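PDB 3WPU: beta-fructofuranosidase from Arthrobacter, which belongs to the levansucrase/invertase family of enzymes, whose members share a five-bladed beta-propeller fold. Local coordinates for residues A[183-188]-A[192-197]; A[141-146]-A[177-182]; A[73-78]-A[108-113]. One frame throughout, in Å; residues are numbered along the deposited sequence.

Interaction 1: residues A[183-188]-A[192-197]; sequences AFYRNS and NIKPYD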
loop_
_atom_site.group_PDB
_atom_site.type_symbol
_atom_site.label_atom_id
_atom_site.label_comp_id
_atom_site.label_asym_id
_atom_site.label_seq_id
_atom_site.Cartn_x
_atom_site.Cartn_y
_atom_site.Cartn_z
ATOM N N ALA A 183 3.216 1.041 19.789
ATOM C CA ALA A 183 3.244 1.710 21.099
ATOM C C ALA A 183 4.369 2.740 21.125
ATOM O O ALA A 183 5.480 2.482 20.676
ATOM C CB ALA A 183 3.422 0.711 22.230
ATOM N N PHE A 184 4.055 3.931 21.638
ATOM C CA PHE A 184 5.009 5.006 21.768
ATOM C C PHE A 184 5.198 5.309 23.242
ATOM O O PHE A 184 4.247 5.185 24.029
ATOM C CB PHE A 184 4.521 6.294 21.108
ATOM C CG PHE A 184 4.235 6.169 19.626
ATOM C CD1 PHE A 184 5.122 6.678 18.686
ATOM C CD2 PHE A 184 3.065 5.553 19.174
ATOM C CE1 PHE A 184 4.844 6.577 17.331
ATOM C CE2 PHE A 184 2.771 5.480 17.814
ATOM C CZ PHE A 184 3.679 5.968 16.901
ATOM N N TYR A 185 6.406 5.758 23.582
ATOM C CA TYR A 185 6.781 6.026 24.980
ATOM C C TYR A 185 7.432 7.390 25.051
ATOM O O TYR A 185 8.650 7.516 24.972
ATOM C CB TYR A 185 7.689 4.915 25.494
ATOM C CG TYR A 185 7.042 3.565 25.411
ATOM C CD1 TYR A 185 6.385 3.001 26.513
ATOM C CD2 TYR A 185 7.054 2.841 24.223
ATOM C CE1 TYR A 185 5.773 1.756 26.431
ATOM C CE2 TYR A 185 6.446 1.599 24.140
ATOM C CZ TYR A 185 5.785 1.072 25.237
ATOM O OH TYR A 185 5.192 -0.171 25.156
ATOM N N ARG A 186 6.589 8.419 25.159
ATOM C CA ARG A 186 7.031 9.803 25.005
ATOM C C ARG A 186 6.798 10.613 26.274
ATOM O O ARG A 186 5.818 10.395 26.983
ATOM C CB ARG A 186 6.311 10.458 23.826
ATOM C CG ARG A 186 6.901 10.046 22.470
ATOM C CD ARG A 186 5.869 9.859 21.375
ATOM N NE ARG A 186 5.544 11.063 20.619
ATOM C CZ ARG A 186 5.700 11.233 19.297
ATOM N NH1 ARG A 186 6.235 10.313 18.508
ATOM N NH2 ARG A 186 5.330 12.372 18.762
ATOM N N ASN A 187 7.727 11.525 26.547
ATOM C CA ASN A 187 7.558 12.509 27.607
ATOM C C ASN A 187 6.569 13.556 27.152
ATOM O O ASN A 187 6.273 13.666 25.965
ATOM C CB ASN A 187 8.889 13.189 27.950
ATOM C CG ASN A 187 9.917 12.226 28.509
ATOM O OD1 ASN A 187 10.983 12.025 27.921
ATOM N ND2 ASN A 187 9.602 11.617 29.626
ATOM N N SER A 188 6.089 14.353 28.102
ATOM C CA SER A 188 5.087 15.377 27.812
ATOM C C SER A 188 5.555 16.349 26.731
ATOM O O SER A 188 4.743 16.871 25.976
ATOM C CB SER A 188 4.715 16.143 29.083
ATOM O OG SER A 188 3.372 16.576 29.019
ATOM N N ASN A 192 11.357 11.004 23.262
ATOM C CA ASN A 192 11.279 9.592 23.596
ATOM C C ASN A 192 11.863 9.258 24.958
ATOM O O ASN A 192 12.945 9.741 25.328
ATOM C CB ASN A 192 12.045 8.747 22.564
ATOM C CG ASN A 192 11.324 8.603 21.226
ATOM O OD1 ASN A 192 11.925 8.135 20.258
ATOM N ND2 ASN A 192 10.052 8.965 21.166
ATOM N N ILE A 193 11.155 8.410 25.689
ATOM C CA ILE A 193 11.683 7.736 26.869
ATOM C C ILE A 193 12.497 6.542 26.378
ATOM O O ILE A 193 13.598 6.287 26.874
ATOM C CB ILE A 193 10.537 7.313 27.813
ATOM C CG1 ILE A 193 9.929 8.571 28.449
ATOM C CG2 ILE A 193 10.994 6.310 28.869
ATOM C CD1 ILE A 193 8.522 8.394 28.969
ATOM N N LYS A 194 11.961 5.838 25.375
ATOM C CA LYS A 194 12.682 4.771 24.678
ATOM C C LYS A 194 12.147 4.737 23.232
ATOM O O LYS A 194 11.165 5.412 22.928
ATOM C CB LYS A 194 12.492 3.405 25.372
ATOM C CG LYS A 194 11.056 2.887 25.428
ATOM C CD LYS A 194 10.992 1.400 25.768
ATOM C CE LYS A 194 9.596 0.828 25.557
ATOM N NZ LYS A 194 9.560 -0.654 25.731
ATOM N N PRO A 195 12.783 3.968 22.344
ATOM C CA PRO A 195 12.258 3.922 20.973
ATOM C C PRO A 195 10.838 3.354 20.915
ATOM O O PRO A 195 10.455 2.541 21.743
ATOM C CB PRO A 195 13.256 3.001 20.255
ATOM C CG PRO A 195 14.523 3.143 21.046
ATOM C CD PRO A 195 14.070 3.259 22.461
ATOM N N TYR A 196 10.076 3.768 19.916
ATOM C CA TYR A 196 8.740 3.228 19.718
ATOM C C TYR A 196 8.807 1.748 19.337
ATOM O O TYR A 196 9.878 1.214 19.036
ATOM C CB TYR A 196 7.945 4.051 18.722
ATOM C CG TYR A 196 8.149 3.759 17.244
ATOM C CD1 TYR A 196 7.060 3.704 16.393
ATOM C CD2 TYR A 196 9.421 3.516 16.702
ATOM C CE1 TYR A 196 7.206 3.465 15.052
ATOM C CE2 TYR A 196 9.591 3.271 15.358
ATOM C CZ TYR A 196 8.477 3.199 14.536
ATOM O OH TYR A 196 8.630 2.976 13.192
ATOM N N ASP A 197 7.639 1.128 19.357
ATOM C CA ASP A 197 7.527 -0.331 19.286
ATOM C C ASP A 197 6.402 -0.693 18.337
ATOM O O ASP A 197 5.267 -0.877 18.761
ATOM C CB ASP A 197 7.283 -0.887 20.678
ATOM C CG ASP A 197 7.400 -2.401 20.754
ATOM O OD1 ASP A 197 7.427 -3.089 19.726
ATOM O OD2 ASP A 197 7.406 -2.900 21.893
HETATM O O HOH W 1 8.517 5.850 21.838
HETATM O O HOH W 2 7.195 -1.765 24.326
#

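Interaction 2: residues A[141-146]-A[177-182]; sequences LVFKEG and LFFTDV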
loop_
_atom_site.group_PDB
_atom_site.type_symbol
_atom_site.label_atom_id
_atom_site.label_comp_id
_atom_site.label_asym_id
_atom_site.label_seq_id
_atom_site.Cartn_x
_atom_site.Cartn_y
_atom_site.Cartn_z
ATOM N N LEU A 141 -15.000 2.472 14.211
ATOM C CA LEU A 141 -13.711 1.882 14.518
ATOM C C LEU A 141 -13.837 0.379 14.599
ATOM O O LEU A 141 -14.856 -0.151 15.043
ATOM C CB LEU A 141 -13.184 2.429 15.827
ATOM C CG LEU A 141 -12.916 3.943 15.829
ATOM C CD1 LEU A 141 -12.512 4.415 17.217
ATOM C CD2 LEU A 141 -11.819 4.265 14.818
ATOM N N VAL A 142 -12.781 -0.297 14.189
ATOM C CA VAL A 142 -12.739 -1.769 14.272
ATOM C C VAL A 142 -12.596 -2.265 15.711
ATOM O O VAL A 142 -13.268 -3.233 16.115
ATOM C CB VAL A 142 -11.627 -2.319 13.388
ATOM C CG1 VAL A 142 -11.398 -3.819 13.660
ATOM C CG2 VAL A 142 -11.967 -2.072 11.921
ATOM N N PHE A 143 -11.703 -1.629 16.457
ATOM C CA PHE A 143 -11.297 -2.111 17.776
ATOM C C PHE A 143 -11.931 -1.327 18.921
ATOM O O PHE A 143 -11.924 -0.095 18.938
ATOM C CB PHE A 143 -9.785 -2.068 17.907
ATOM C CG PHE A 143 -9.075 -3.042 17.019
ATOM C CD1 PHE A 143 -9.126 -4.394 17.275
ATOM C CD2 PHE A 143 -8.363 -2.597 15.896
ATOM C CE1 PHE A 143 -8.445 -5.274 16.465
ATOM C CE2 PHE A 143 -7.693 -3.473 15.084
ATOM C CZ PHE A 143 -7.732 -4.827 15.356
ATOM N N LYS A 144 -12.428 -2.048 19.916
ATOM C CA LYS A 144 -12.832 -1.407 21.169
ATOM C C LYS A 144 -11.604 -0.865 21.885
ATOM O O LYS A 144 -10.501 -1.390 21.746
ATOM C CB LYS A 144 -13.582 -2.388 22.073
ATOM C CG LYS A 144 -14.906 -2.861 21.497
ATOM C CD LYS A 144 -15.498 -3.984 22.342
ATOM C CE LYS A 144 -16.787 -4.509 21.733
ATOM N NZ LYS A 144 -17.859 -3.478 21.773
ATOM N N GLU A 145 -11.787 0.217 22.629
ATOM C CA GLU A 145 -10.689 0.821 23.391
ATOM C C GLU A 145 -9.897 -0.217 24.185
ATOM O O GLU A 145 -10.479 -1.078 24.843
ATOM C CB GLU A 145 -11.237 1.864 24.370
ATOM C CG GLU A 145 -10.171 2.782 24.950
ATOM C CD GLU A 145 -9.984 4.032 24.120
ATOM O OE1 GLU A 145 -10.568 5.080 24.495
ATOM O OE2 GLU A 145 -9.277 3.969 23.085
ATOM N N GLY A 146 -8.566 -0.141 24.073
ATOM C CA GLY A 146 -7.651 -0.956 24.847
ATOM C C GLY A 146 -7.312 -2.287 24.233
ATOM O O GLY A 146 -6.318 -2.906 24.633
ATOM N N LEU A 177 -7.486 -9.592 9.917
ATOM C CA LEU A 177 -6.945 -8.264 9.771
ATOM C C LEU A 177 -5.463 -8.236 10.205
ATOM O O LEU A 177 -5.125 -8.406 11.373
ATOM C CB LEU A 177 -7.790 -7.285 10.566
ATOM C CG LEU A 177 -7.363 -5.814 10.566
ATOM C CD1 LEU A 177 -7.280 -5.268 9.152
ATOM C CD2 LEU A 177 -8.321 -5.003 11.416
ATOM N N PHE A 178 -4.580 -8.123 9.226
ATOM C CA PHE A 178 -3.145 -7.956 9.479
ATOM C C PHE A 178 -2.872 -6.468 9.574
ATOM O O PHE A 178 -3.222 -5.738 8.682
ATOM C CB PHE A 178 -2.325 -8.586 8.373
ATOM C CG PHE A 178 -2.468 -10.083 8.314
ATOM C CD1 PHE A 178 -1.677 -10.908 9.091
ATOM C CD2 PHE A 178 -3.474 -10.646 7.543
ATOM C CE1 PHE A 178 -1.827 -12.292 9.059
ATOM C CE2 PHE A 178 -3.633 -12.029 7.507
ATOM C CZ PHE A 178 -2.812 -12.841 8.277
ATOM N N PHE A 179 -2.234 -6.032 10.636
ATOM C CA PHE A 179 -1.980 -4.610 10.807
ATOM C C PHE A 179 -0.707 -4.346 11.589
ATOM O O PHE A 179 -0.019 -5.254 12.011
ATOM C CB PHE A 179 -3.204 -3.928 11.431
ATOM C CG PHE A 179 -3.442 -4.284 12.883
ATOM C CD1 PHE A 179 -3.163 -3.373 13.899
ATOM C CD2 PHE A 179 -3.938 -5.546 13.233
ATOM C CE1 PHE A 179 -3.383 -3.702 15.239
ATOM C CE2 PHE A 179 -4.152 -5.876 14.564
ATOM C CZ PHE A 179 -3.871 -4.952 15.555
ATOM N N THR A 180 -0.373 -3.074 11.723
ATOM C CA THR A 180 0.789 -2.662 12.467
ATOM C C THR A 180 0.317 -2.078 13.780
ATOM O O THR A 180 -0.375 -1.051 13.809
ATOM C CB THR A 180 1.652 -1.651 11.701
ATOM O OG1 THR A 180 1.846 -2.067 10.335
ATOM C CG2 THR A 180 3.011 -1.446 12.392
ATOM N N ASP A 181 0.705 -2.720 14.870
ATOM C CA ASP A 181 0.229 -2.374 16.198
ATOM C C ASP A 181 1.385 -1.653 16.874
ATOM O O ASP A 181 2.450 -2.232 17.018
ATOM C CB ASP A 181 -0.178 -3.652 16.943
ATOM C CG ASP A 181 -1.076 -3.376 18.168
ATOM O OD1 ASP A 181 -1.526 -2.214 18.376
ATOM O OD2 ASP A 181 -1.354 -4.318 18.943
ATOM N N VAL A 182 1.205 -0.377 17.231
ATOM C CA VAL A 182 2.338 0.457 17.614
ATOM C C VAL A 182 2.164 1.101 18.988
ATOM O O VAL A 182 1.096 1.658 19.322
ATOM C CB VAL A 182 2.608 1.576 16.580
ATOM C CG1 VAL A 182 3.967 2.220 16.806
ATOM C CG2 VAL A 182 2.543 1.029 15.164
#

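Interaction 3: residues A[73-78]-A[108-113]; sequences WVWDTW and DDRHVF. With GOL (glycerol), chain C.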
loop_
_atom_site.group_PDB
_atom_site.type_symbol
_atom_site.label_atom_id
_atom_site.label_comp_id
_atom_site.label_asym_id
_atom_site.label_seq_id
_atom_site.Cartn_x
_atom_site.Cartn_y
_atom_site.Cartn_z
ATOM N N TRP A 73 -10.583 12.097 9.449
ATOM C CA TRP A 73 -9.509 12.135 8.461
ATOM C C TRP A 73 -9.264 10.695 8.073
ATOM O O TRP A 73 -9.198 9.848 8.941
ATOM C CB TRP A 73 -8.206 12.679 9.023
ATOM C CG TRP A 73 -8.188 14.121 9.489
ATOM C CD1 TRP A 73 -7.979 14.545 10.755
ATOM C CD2 TRP A 73 -8.292 15.295 8.679
ATOM N NE1 TRP A 73 -7.975 15.941 10.798
ATOM C CE2 TRP A 73 -8.154 16.408 9.529
ATOM C CE3 TRP A 73 -8.464 15.520 7.308
ATOM C CZ2 TRP A 73 -8.209 17.720 9.051
ATOM C CZ3 TRP A 73 -8.551 16.815 6.848
ATOM C CH2 TRP A 73 -8.401 17.894 7.711
ATOM N N VAL A 74 -9.121 10.452 6.782
ATOM C CA VAL A 74 -8.896 9.096 6.270
ATOM C C VAL A 74 -7.610 9.093 5.482
ATOM O O VAL A 74 -7.393 9.988 4.676
ATOM C CB VAL A 74 -10.038 8.703 5.301
ATOM C CG1 VAL A 74 -9.796 7.306 4.751
ATOM C CG2 VAL A 74 -11.395 8.781 5.983
ATOM N N TRP A 75 -6.775 8.056 5.621
ATOM C CA TRP A 75 -5.632 7.936 4.710
ATOM C C TRP A 75 -5.455 6.500 4.263
ATOM O O TRP A 75 -6.354 6.008 3.545
ATOM C CB TRP A 75 -4.354 8.657 5.180
ATOM C CG TRP A 75 -3.634 8.285 6.514
ATOM C CD1 TRP A 75 -2.332 7.860 6.616
ATOM C CD2 TRP A 75 -4.112 8.387 7.877
ATOM N NE1 TRP A 75 -1.979 7.684 7.908
ATOM C CE2 TRP A 75 -3.048 7.984 8.715
ATOM C CE3 TRP A 75 -5.326 8.790 8.474
ATOM C CZ2 TRP A 75 -3.162 7.939 10.104
ATOM C CZ3 TRP A 75 -5.438 8.745 9.855
ATOM C CH2 TRP A 75 -4.359 8.336 10.661
ATOM N N ASP A 76 -4.372 5.832 4.624
ATOM C CA ASP A 76 -4.111 4.501 4.040
ATOM C C ASP A 76 -5.358 3.613 4.114
ATOM O O ASP A 76 -5.938 3.449 5.180
ATOM C CB ASP A 76 -3.018 3.732 4.753
ATOM C CG ASP A 76 -1.718 4.478 4.903
ATOM O OD1 ASP A 76 -1.594 5.660 4.559
ATOM O OD2 ASP A 76 -0.793 3.834 5.417
ATOM N N THR A 77 -5.740 3.035 2.979
ATOM C CA THR A 77 -6.951 2.261 2.861
ATOM C C THR A 77 -6.610 0.945 2.167
ATOM O O THR A 77 -5.747 0.899 1.273
ATOM C CB THR A 77 -8.013 3.054 2.108
ATOM O OG1 THR A 77 -8.323 4.225 2.904
ATOM C CG2 THR A 77 -9.252 2.236 1.831
ATOM N N TRP A 78 -7.316 -0.098 2.567
ATOM C CA TRP A 78 -7.211 -1.400 1.896
ATOM C C TRP A 78 -8.535 -2.144 1.773
ATOM O O TRP A 78 -9.417 -2.046 2.636
ATOM C CB TRP A 78 -6.169 -2.298 2.545
ATOM C CG TRP A 78 -6.331 -2.573 4.020
ATOM C CD1 TRP A 78 -6.895 -3.673 4.594
ATOM C CD2 TRP A 78 -5.864 -1.754 5.092
ATOM N NE1 TRP A 78 -6.806 -3.592 5.971
ATOM C CE2 TRP A 78 -6.196 -2.404 6.298
ATOM C CE3 TRP A 78 -5.230 -0.500 5.149
ATOM C CZ2 TRP A 78 -5.894 -1.854 7.555
ATOM C CZ3 TRP A 78 -4.914 0.026 6.382
ATOM C CH2 TRP A 78 -5.285 -0.633 7.578
ATOM N N ASP A 108 -1.553 16.688 10.293
ATOM C CA ASP A 108 -0.181 16.203 10.465
ATOM C C ASP A 108 0.075 15.546 11.835
ATOM O O ASP A 108 1.131 14.935 12.053
ATOM C CB ASP A 108 0.822 17.333 10.229
ATOM C CG ASP A 108 0.906 17.727 8.778
ATOM O OD1 ASP A 108 1.056 16.829 7.928
ATOM O OD2 ASP A 108 0.865 18.932 8.487
ATOM N N ASP A 109 -0.889 15.656 12.743
ATOM C CA ASP A 109 -0.789 15.012 14.051
ATOM C C ASP A 109 -1.506 13.674 14.067
ATOM O O ASP A 109 -1.638 13.057 15.118
ATOM C CB ASP A 109 -1.343 15.920 15.154
ATOM C CG ASP A 109 -0.523 17.177 15.338
ATOM O OD1 ASP A 109 0.709 17.111 15.214
ATOM O OD2 ASP A 109 -1.113 18.251 15.610
ATOM N N ARG A 110 -1.961 13.232 12.898
ATOM C CA ARG A 110 -2.808 12.045 12.831
ATOM C C ARG A 110 -2.066 10.773 13.202
ATOM O O ARG A 110 -2.685 9.809 13.659
ATOM C CB ARG A 110 -3.402 11.879 11.425
ATOM C CG ARG A 110 -2.423 11.507 10.295
ATOM C CD ARG A 110 -3.061 11.608 8.894
ATOM N NE ARG A 110 -2.130 11.279 7.808
ATOM C CZ ARG A 110 -1.254 12.097 7.237
ATOM N NH1 ARG A 110 -1.176 13.376 7.615
ATOM N NH2 ARG A 110 -0.460 11.640 6.261
ATOM N N HIS A 111 -0.751 10.767 13.000
ATOM C CA HIS A 111 -0.012 9.502 13.046
ATOM C C HIS A 111 0.004 8.881 14.437
ATOM O O HIS A 111 -0.133 7.663 14.562
ATOM C CB HIS A 111 1.402 9.706 12.546
ATOM C CG HIS A 111 1.453 10.436 11.244
ATOM N ND1 HIS A 111 1.232 9.806 10.044
ATOM C CD2 HIS A 111 1.605 11.751 10.959
ATOM C CE1 HIS A 111 1.302 10.687 9.065
ATOM N NE2 HIS A 111 1.516 11.879 9.596
ATOM N N VAL A 112 0.184 9.699 15.471
ATOM C CA VAL A 112 0.229 9.192 16.853
ATOM C C VAL A 112 -1.135 8.964 17.493
ATOM O O VAL A 112 -1.198 8.498 18.640
ATOM C CB VAL A 112 1.153 9.999 17.791
ATOM C CG1 VAL A 112 2.583 9.934 17.298
ATOM C CG2 VAL A 112 0.693 11.445 17.927
ATOM N N PHE A 113 -2.206 9.240 16.737
ATOM C CA PHE A 113 -3.583 9.029 17.176
ATOM C C PHE A 113 -4.380 8.186 16.186
ATOM O O PHE A 113 -5.601 8.179 16.203
ATOM C CB PHE A 113 -4.277 10.386 17.388
ATOM C CG PHE A 113 -3.560 11.278 18.350
ATOM C CD1 PHE A 113 -3.440 10.929 19.682
ATOM C CD2 PHE A 113 -2.997 12.464 17.920
ATOM C CE1 PHE A 113 -2.736 11.735 20.564
ATOM C CE2 PHE A 113 -2.300 13.276 18.799
ATOM C CZ PHE A 113 -2.180 12.911 20.124
HETATM C C1 GOL C . 1.388 6.166 9.488
HETATM O O1 GOL C . 0.426 7.229 9.592
HETATM C C2 GOL C . 0.751 5.002 8.715
HETATM O O2 GOL C . 0.358 5.502 7.423
HETATM C C3 GOL C . 1.717 3.815 8.597
HETATM O O3 GOL C . 1.091 2.586 8.177
#

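Interaction 1: residues A[183-188]-A[192-197]
Backbone hydrogen bonds join Ala-183 and Asp-197 as a hydrogen-bonded antiparallel pair: Ala-183 N gives to Asp-197 O at 3.0 Å, and Asp-197 N gives to Ala-183 O at 2.9 Å. Beyond a register shift of two, Ile-193 N bonds to Tyr-185 O at 2.8 Å, holding the far end of the hairpin connection. A water spans the widened part between them, accepting from Tyr-185 N and donating to Lys-194 O. The charged and aromatic groups meet at Tyr-185. Lys-194, extended beyond CG, lies alongside it and sets CE over the centre of the ring, 3.5 Å from the centroid; Lys-194 NZ, 4.3 Å from the centroid of the Tyr-185 ring and over its face, makes a cation-pi contact. A second water ties Tyr-185 OH, Lys-194 NZ and Asp-197 OD2 together, so the long lysine offers methylenes to the ring and an ammonium to the polar cluster. Asp-197 also forms a salt bridge with Arg-199, and Tyr-185 OH bonds to Asp-154 O. Apolar packing comes from Phe-184 CE1 against Tyr-196 CD1 at 3.7 Å; these side chains point the same way and their rings meet obliquely, planes at 36°. The turn thus joins strands 174-184 and 197-210, while Phe-184 and Tyr-196 rest on neighbouring strand 159-169.

Interaction 2: residues A[141-146]-A[177-182]
The Phe-179 ring receives Phe-143 over one face: CE2 of Phe-143 stands 4.1 Å above the plane of Phe-179, displaced toward the rim, while Leu-177 O lies in the plane at the edge of the same ring. On the Phe-143 ring, one face is covered by its own neighbour Val-142, whose CG1 sits above the centre. The two phenyl groups come from opposite directions and meet obliquely, with centroids 5.2 Å apart and planes at 40°; their closest atoms are Phe-143 CZ and Phe-179 CE2, 3.8 Å apart.

Leu-177 completes the group. Its CG is anti to the backbone N (chi1 179°), and the branch ending in CD2 reaches both loop residues, lying 4.0 Å from Val-142 CG1 and 4.0 Å from Phe-143 CZ. Val-142 and Leu-177 meet tip to tip, methyl against methyl. Leucine and phenylalanine suit these places because the backbones stay far apart, the nearest CA atoms, of Val-142 and Leu-177, being 9.8 Å from each other, and side chains of some length must span the distance. Around them, Phe-143 also touches Gln-162 of strand 159-169 and Ser-203 of strand 197-210, and Phe-179 lies on Ala-201.

No hydrogen bond crosses between 141-146 and 177-182. The loop is therefore held against this part of the strand by dispersion and the burial of apolar surface, forces that ask for close fit but impose little directionality, consistent with the oblique meeting of the rings.

Interaction 3: residues A[73-78]-A[108-113]
Trp-75, Asp-76 and His-111 line a pocket that holds a glycerol, with Arg-110 packed over the indole; the molecule probably comes from the crystallisation liquor, though such molecules often mark pockets. Its O1 lies in the plane of the indole at the edge and accepts from Trp-75 NE1 at 3.0 Å. The same oxygen lies in the imidazole plane, 2.7 Å from His-111 ND1, where either partner could be the donor. Glycerol O2 donates to Asp-76 OD2 at 2.9 Å and takes a weak second bond from Trp-75 NE1. Asp-246 and Ser-164 also bond to this glycerol, while a second one is bonded by Asp-108, Arg-110 NH2 and His-111 NE2.

Arg-110 crosses one face of the indole. With its chain extended from CG to NE, it places CD 3.5 Å from the centroid of the six-membered ring, and NE is 3.5 Å from Trp-75 CD2. The guanidinium stands almost upright on the indole, planes 89° apart, with Arg-110 CZ over the face, 4.4 Å from the centroid of the Trp-75 five-membered ring, a cation-pi contact. Arginine suits this place, giving methylenes and charge to the ring. NH1 bonds to Phe-107 O, and His-111 CE1 covers one guanidinium face.

Trp-75 belongs to strand 72-81 and rests on Leu-99 and Ala-101 of the adjacent strand 93-102. The loop carrying Arg-110 and His-111 is tied to strand 159-169 by a bond from Trp-163 NE1 to His-111 O.

In the fold
Interactions 1 and 2 both use strand 174-184, which pairs with strand 159-169; that strand in turn runs parallel beside strand 72-81 of interaction 3. Interactions 2 and 3 are buried, their centres about 13 Å apart; they touch where Leu-177 CD1 meets Trp-78 NE1. Interaction 1 lies farther out, its centre about 26 Å from the chain centre, and is only partly buried. Chemistry follows place: the outer turn relies on backbone bonds, waters and charges, the loop packed on the strand in interaction 2 is wholly apolar, and interaction 3 joins cation-pi packing to a polar pocket. Val-112 bridges interactions 1 and 3 by packing on Phe-184 and Arg-186, while Val-182 of interaction 2 packs on Tyr-196.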